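Local atomic coordinates of putative fimbrium tip subunit Fim1F (Parabacteroides distasonis, PDB entry 3R4R), a protein that probably forms part of the tip of fimbriae, the cell-surface filaments that mediate adhesion and biofilm formation. Residues Y127-P136 with L197-I205. Sequence-based numbering, arbitrary orientation.
Sequences YTAKTIAKGP and LNASSKITI. With EDO (1,2-ethanediol), chain H; EDO (1,2-ethanediol), chain F.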
loop_
_atom_site.group_PDB
_atom_site.type_symbol
_atom_site.label_atom_id
_atom_site.label_comp_id
_atom_site.label_asym_id
_atom_site.label_seq_id
_atom_site.Cartn_x
_atom_site.Cartn_y
_atom_site.Cartn_z
ATOM N N TYR A 127 14.102 7.562 6.618
ATOM C CA TYR A 127 12.963 6.914 5.991
ATOM C C TYR A 127 12.051 6.313 7.027
ATOM O O TYR A 127 10.845 6.299 6.809
ATOM C CB TYR A 127 13.416 5.825 5.012
ATOM C CG TYR A 127 13.953 6.356 3.703
ATOM C CD1 TYR A 127 15.295 6.698 3.566
ATOM C CD2 TYR A 127 13.139 6.442 2.579
ATOM C CE1 TYR A 127 15.809 7.127 2.344
ATOM C CE2 TYR A 127 13.648 6.847 1.347
ATOM C CZ TYR A 127 14.983 7.193 1.237
ATOM O OH TYR A 127 15.481 7.664 0.051
ATOM N N THR A 128 12.610 5.806 8.162
ATOM C CA THR A 128 11.796 5.207 9.231
ATOM C C THR A 128 10.967 6.290 9.957
ATOM O O THR A 128 9.876 5.985 10.442
ATOM C CB THR A 128 12.649 4.426 10.223
ATOM O OG1 THR A 128 13.735 5.255 10.645
ATOM C CG2 THR A 128 13.175 3.117 9.631
ATOM N N ALA A 129 11.472 7.532 10.019
ATOM C CA ALA A 129 10.771 8.647 10.656
ATOM C C ALA A 129 9.756 9.305 9.694
ATOM O O ALA A 129 8.811 9.959 10.162
ATOM C CB ALA A 129 11.773 9.687 11.140
ATOM N N LYS A 130 9.943 9.124 8.361
ATOM C CA LYS A 130 9.121 9.742 7.316
ATOM C C LYS A 130 7.654 9.281 7.377
ATOM O O LYS A 130 7.346 8.086 7.499
ATOM C CB LYS A 130 9.681 9.447 5.899
ATOM C CG LYS A 130 8.959 10.162 4.735
ATOM C CD LYS A 130 9.047 11.699 4.812
ATOM C CE LYS A 130 8.270 12.399 3.729
ATOM N NZ LYS A 130 8.458 13.863 3.832
ATOM N N THR A 131 6.769 10.278 7.267
ATOM C CA THR A 131 5.323 10.187 7.204
ATOM C C THR A 131 4.862 10.922 5.960
ATOM O O THR A 131 5.229 12.094 5.769
ATOM C CB THR A 131 4.654 10.734 8.489
ATOM O OG1 THR A 131 5.029 9.933 9.605
ATOM C CG2 THR A 131 3.122 10.772 8.396
ATOM N N ILE A 132 4.073 10.220 5.115
ATOM C CA ILE A 132 3.446 10.796 3.938
ATOM C C ILE A 132 1.982 11.035 4.312
ATOM O O ILE A 132 1.405 10.214 5.027
ATOM C CB ILE A 132 3.631 9.956 2.627
ATOM C CG1 ILE A 132 2.990 8.534 2.721
ATOM C CG2 ILE A 132 5.117 9.934 2.203
ATOM C CD1 ILE A 132 3.107 7.663 1.522
ATOM N N ALA A 133 1.409 12.184 3.885
ATOM C CA ALA A 133 0.035 12.597 4.222
ATOM C C ALA A 133 -0.876 12.656 2.982
ATOM O O ALA A 133 -1.922 13.320 3.020
ATOM C CB ALA A 133 0.058 13.957 4.903
ATOM N N LYS A 134 -0.499 11.950 1.891
ATOM C CA LYS A 134 -1.317 11.899 0.675
ATOM C C LYS A 134 -2.043 10.558 0.652
ATOM O O LYS A 134 -1.452 9.507 0.351
ATOM C CB LYS A 134 -0.505 12.154 -0.617
ATOM C CG LYS A 134 -0.069 13.630 -0.714
ATOM C CD LYS A 134 0.591 14.024 -2.011
ATOM C CE LYS A 134 0.979 15.493 -1.981
ATOM N NZ LYS A 134 1.694 15.918 -3.214
ATOM N N GLY A 135 -3.320 10.643 1.021
ATOM C CA GLY A 135 -4.244 9.532 1.150
ATOM C C GLY A 135 -4.563 8.711 -0.079
ATOM O O GLY A 135 -4.544 9.221 -1.199
ATOM N N PRO A 136 -4.915 7.424 0.125
ATOM C CA PRO A 136 -5.290 6.558 -1.020
ATOM C C PRO A 136 -6.674 6.934 -1.591
ATOM O O PRO A 136 -7.677 6.826 -0.904
ATOM C CB PRO A 136 -5.288 5.151 -0.412
ATOM C CG PRO A 136 -5.483 5.344 1.035
ATOM C CD PRO A 136 -4.984 6.703 1.412
ATOM N N LEU A 197 -11.519 7.407 7.932
ATOM C CA LEU A 197 -10.505 6.893 6.996
ATOM C C LEU A 197 -9.222 7.681 7.212
ATOM O O LEU A 197 -9.298 8.867 7.553
ATOM C CB LEU A 197 -10.993 6.962 5.522
ATOM C CG LEU A 197 -12.245 6.150 5.180
ATOM C CD1 LEU A 197 -12.727 6.443 3.785
ATOM C CD2 LEU A 197 -12.027 4.640 5.380
ATOM N N ASN A 198 -8.052 7.013 7.078
ATOM C CA ASN A 198 -6.734 7.594 7.356
ATOM C C ASN A 198 -6.004 7.989 6.084
ATOM O O ASN A 198 -5.873 7.181 5.165
ATOM C CB ASN A 198 -5.877 6.586 8.143
ATOM C CG ASN A 198 -4.520 7.085 8.597
ATOM O OD1 ASN A 198 -4.171 8.259 8.449
ATOM N ND2 ASN A 198 -3.731 6.203 9.196
ATOM N N ALA A 199 -5.448 9.216 6.076
ATOM C CA ALA A 199 -4.709 9.787 4.941
ATOM C C ALA A 199 -3.185 9.852 5.200
ATOM O O ALA A 199 -2.454 10.162 4.282
ATOM C CB ALA A 199 -5.229 11.183 4.641
ATOM N N SER A 200 -2.704 9.531 6.402
ATOM C CA SER A 200 -1.261 9.569 6.726
ATOM C C SER A 200 -0.671 8.165 7.001
ATOM O O SER A 200 -1.369 7.268 7.487
ATOM C CB SER A 200 -1.007 10.454 7.931
ATOM O OG SER A 200 -1.209 11.809 7.562
ATOM N N SER A 201 0.621 7.965 6.646
ATOM C CA SER A 201 1.262 6.663 6.859
ATOM C C SER A 201 2.761 6.747 6.923
ATOM O O SER A 201 3.370 7.667 6.364
ATOM C CB SER A 201 0.901 5.686 5.738
ATOM O OG SER A 201 1.403 4.380 5.970
ATOM N N LYS A 202 3.353 5.739 7.604
ATOM C CA LYS A 202 4.787 5.441 7.662
ATOM C C LYS A 202 5.106 4.615 6.390
ATOM O O LYS A 202 4.204 3.977 5.842
ATOM C CB LYS A 202 5.133 4.732 8.981
ATOM C CG LYS A 202 4.978 5.602 10.233
ATOM C CD LYS A 202 6.161 6.606 10.456
ATOM C CE LYS A 202 5.994 7.480 11.676
ATOM N NZ LYS A 202 5.892 6.697 12.945
ATOM N N ILE A 203 6.342 4.638 5.907
ATOM C CA ILE A 203 6.708 3.988 4.635
ATOM C C ILE A 203 7.749 2.859 4.801
ATOM O O ILE A 203 8.358 2.452 3.802
ATOM C CB ILE A 203 7.285 5.059 3.641
ATOM C CG1 ILE A 203 8.508 5.817 4.271
ATOM C CG2 ILE A 203 6.178 6.025 3.163
ATOM C CD1 ILE A 203 9.348 6.630 3.324
ATOM N N THR A 204 7.974 2.370 6.022
ATOM C CA THR A 204 8.993 1.345 6.275
ATOM C C THR A 204 8.381 0.101 6.939
ATOM O O THR A 204 9.110 -0.715 7.531
ATOM C CB THR A 204 10.103 1.936 7.165
ATOM O OG1 THR A 204 9.569 2.426 8.409
ATOM C CG2 THR A 204 10.978 2.940 6.454
ATOM N N ILE A 205 7.038 -0.027 6.849
ATOM C CA ILE A 205 6.227 -1.066 7.478
ATOM C C ILE A 205 5.780 -2.042 6.384
ATOM O O ILE A 205 5.167 -1.641 5.399
ATOM C CB ILE A 205 5.052 -0.415 8.268
ATOM C CG1 ILE A 205 4.326 0.654 7.410
ATOM C CG2 ILE A 205 5.642 0.238 9.551
ATOM C CD1 ILE A 205 3.112 1.216 7.964
HETATM C C1 EDO H . 4.844 14.252 1.629
HETATM O O1 EDO H . 5.308 14.555 2.961
HETATM C C2 EDO H . 3.399 13.758 1.603
HETATM O O2 EDO H . 2.459 14.763 2.033
HETATM C C1 EDO F . -11.218 7.332 0.094
HETATM O O1 EDO F . -10.408 8.467 -0.256
HETATM C C2 EDO F . -11.742 6.648 -1.166
HETATM O O2 EDO F . -10.833 5.662 -1.661
HETATM O O HOH W 1 8.468 5.659 7.917
#
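Tyr127 meets Ile203 at its ring edge, CD2 lying 3.9 Å from Ile203 CD1, while its hydroxyl is hydrogen-bonded to His48 and Arg58. The Thr204 methyl CG2 rests on Tyr127 O, and Thr128 CG2 packs against that same methyl at 3.9 Å. Lys130 runs its CB and CG past Ile203 CD1; one water bridges the carbonyls of Tyr127 and Lys130 to Ile203 N. Thr131 OG1 sits against the aliphatic part of Lys202, whose bent chain crosses it at a slant, 3.4 Å from Lys202 CE. Ile132 and Ser201 then form an antiparallel hydrogen-bonded pair: Ile132 N to Ser201 O and Ser201 N to Ile132 O, both 2.9 Å. This short bridge adds residues 131-132 to the antiparallel sheet through strand 191-202, which falls within the transthyretin-like C-terminal family region. Ile203 projects CG1 from between its backbone N and carbonyl carbon (chi1 56°), sending CD1 to Tyr127 and Lys130 while CG2 meets Ile132 CD1 at 3.8 Å; an alanine here would probably leave a gap between these three side chains. Ala133 CB touches Ser200 OG, which is hydrogen-bonded to Ser217. Beyond it, Gly135 passes close to Ala199, its CA 4.0 Å from Ala199 CB, and Pro136 CD approaches Asn198 O.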